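Local coordinates for imidazolonepropionase (Unidentified, PDB 2Q09), which catalyses the hydrolytic opening of the imidazolone-5-propanoate ring to N-formimidoyl-L-glutamate, the third step of histidine degradation, at residues Leu299-Val302 and Val303-Lys307. Sequence-based numbering, arbitrary orientation.
Sequences LPPV and VALRK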
loop_
_atom_site.group_PDB
_atom_site.type_symbol
_atom_site.label_atom_id
_atom_site.label_comp_id
_atom_site.label_asym_id
_atom_site.label_seq_id
_atom_site.Cartn_x
_atom_site.Cartn_y
_atom_site.Cartn_z
ATOM N N LEU A 299 13.085 -12.432 -10.526
ATOM C CA LEU A 299 11.671 -12.428 -10.150
ATOM C C LEU A 299 11.423 -12.934 -8.734
ATOM O O LEU A 299 12.125 -13.814 -8.251
ATOM C CB LEU A 299 10.889 -13.306 -11.119
ATOM C CG LEU A 299 10.893 -12.887 -12.590
ATOM C CD1 LEU A 299 10.987 -14.116 -13.476
ATOM C CD2 LEU A 299 9.648 -12.089 -12.900
ATOM N N PRO A 300 10.432 -12.354 -8.044
ATOM C CA PRO A 300 10.105 -12.777 -6.678
ATOM C C PRO A 300 9.644 -14.233 -6.792
ATOM O O PRO A 300 9.111 -14.640 -7.821
ATOM C CB PRO A 300 8.957 -11.850 -6.284
ATOM C CG PRO A 300 9.184 -10.632 -7.106
ATOM C CD PRO A 300 9.585 -11.228 -8.456
ATOM N N PRO A 301 9.871 -15.049 -5.755
ATOM C CA PRO A 301 9.467 -16.459 -5.787
ATOM C C PRO A 301 7.956 -16.693 -5.683
ATOM O O PRO A 301 7.467 -17.326 -4.737
ATOM C CB PRO A 301 10.230 -17.053 -4.601
ATOM C CG PRO A 301 10.157 -15.933 -3.604
ATOM C CD PRO A 301 10.474 -14.714 -4.454
ATOM N N VAL A 302 7.229 -16.198 -6.678
ATOM C CA VAL A 302 5.765 -16.320 -6.719
ATOM C C VAL A 302 5.277 -17.771 -6.638
ATOM O O VAL A 302 4.402 -18.104 -5.834
ATOM C CB VAL A 302 5.189 -15.678 -8.008
ATOM C CG1 VAL A 302 3.713 -15.994 -8.149
ATOM C CG2 VAL A 302 5.395 -14.171 -7.962
ATOM N N VAL A 303 5.839 -18.635 -7.475
ATOM C CA VAL A 303 5.431 -20.035 -7.471
ATOM C C VAL A 303 5.597 -20.645 -6.078
ATOM O O VAL A 303 4.688 -21.285 -5.564
ATOM C CB VAL A 303 6.248 -20.855 -8.501
ATOM C CG1 VAL A 303 5.929 -22.335 -8.369
ATOM C CG2 VAL A 303 5.921 -20.378 -9.906
ATOM N N ALA A 304 6.757 -20.438 -5.466
ATOM C CA ALA A 304 7.011 -20.976 -4.130
ATOM C C ALA A 304 6.081 -20.373 -3.077
ATOM O O ALA A 304 5.609 -21.080 -2.181
ATOM C CB ALA A 304 8.468 -20.752 -3.738
ATOM N N LEU A 305 5.821 -19.073 -3.175
ATOM C CA LEU A 305 4.926 -18.420 -2.224
ATOM C C LEU A 305 3.534 -19.028 -2.343
ATOM O O LEU A 305 2.845 -19.231 -1.345
ATOM C CB LEU A 305 4.849 -16.916 -2.493
ATOM C CG LEU A 305 6.068 -16.084 -2.093
ATOM C CD1 LEU A 305 5.892 -14.658 -2.623
ATOM C CD2 LEU A 305 6.225 -16.073 -0.567
ATOM N N ARG A 306 3.119 -19.311 -3.571
ATOM C CA ARG A 306 1.817 -19.914 -3.785
ATOM C C ARG A 306 1.778 -21.308 -3.178
ATOM O O ARG A 306 0.838 -21.651 -2.458
ATOM C CB ARG A 306 1.485 -19.992 -5.276
ATOM C CG ARG A 306 0.728 -18.795 -5.786
ATOM C CD ARG A 306 -0.085 -19.160 -7.016
ATOM N NE ARG A 306 0.762 -19.421 -8.172
ATOM C CZ ARG A 306 0.901 -18.588 -9.197
ATOM N NH1 ARG A 306 0.249 -17.436 -9.213
ATOM N NH2 ARG A 306 1.688 -18.915 -10.212
ATOM N N LYS A 307 2.798 -22.113 -3.471
ATOM C CA LYS A 307 2.847 -23.469 -2.937
ATOM C C LYS A 307 2.762 -23.481 -1.418
ATOM O O LYS A 307 2.169 -24.392 -0.839
ATOM C CB LYS A 307 4.130 -24.166 -3.373
ATOM C CG LYS A 307 4.152 -24.517 -4.845
ATOM C CD LYS A 307 5.470 -25.159 -5.227
ATOM C CE LYS A 307 5.467 -25.575 -6.681
ATOM N NZ LYS A 307 6.814 -26.031 -7.120
#
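Pro-301 and Val-302 open the first helical turn of 302-307 through two successive i to i+4 backbone bonds, Leu-305 N to Pro-301 O (2.9 Å, N-H...O angle 158°) and Arg-306 N to Val-302 O (2.9 Å). Just before it the chain bends sharply: Val-302 N bonds to Pro-300 O at 2.7 Å, closing an inverse gamma turn centred on Pro-301. On one flank the pyrrolidine ring of Pro-301 lies beside the helix, its CB 4.2 Å from Ala-304 CB and its CG 4.4 Å from Leu-305 CG. Leu-305 turns back over the helix start, with CG opposite its own carbonyl carbon (chi1 -74°), placing Leu-305 CG 3.2 Å from Pro-301 O. This apolar flank rests on Leu-269 and, from helix 271-280, Ile-274. Val-302 and Arg-306 meet on another flank. Val-302 CG1, trans to the backbone N (chi1 171°), lies over one face of the guanidinium toward its rim, 3.9 Å from NH1. The bent arginine chain crosses the valine at an angle, while NH1 forms a salt bridge with Glu-345, a pairing that should limit how far the guanidinium can swing. Buried Val-302 also touches Phe-339 of helix 328-339 and, with Leu-305, Met-312 of strand 312-314. Pro-301, which has no backbone N-H, occupies the N-cap of a short helix leading toward strand 312-314 in the TIM-barrel amidohydrolase domain, its side chain about 11 Å from that of Gln-245, a probable substrate-binding residue.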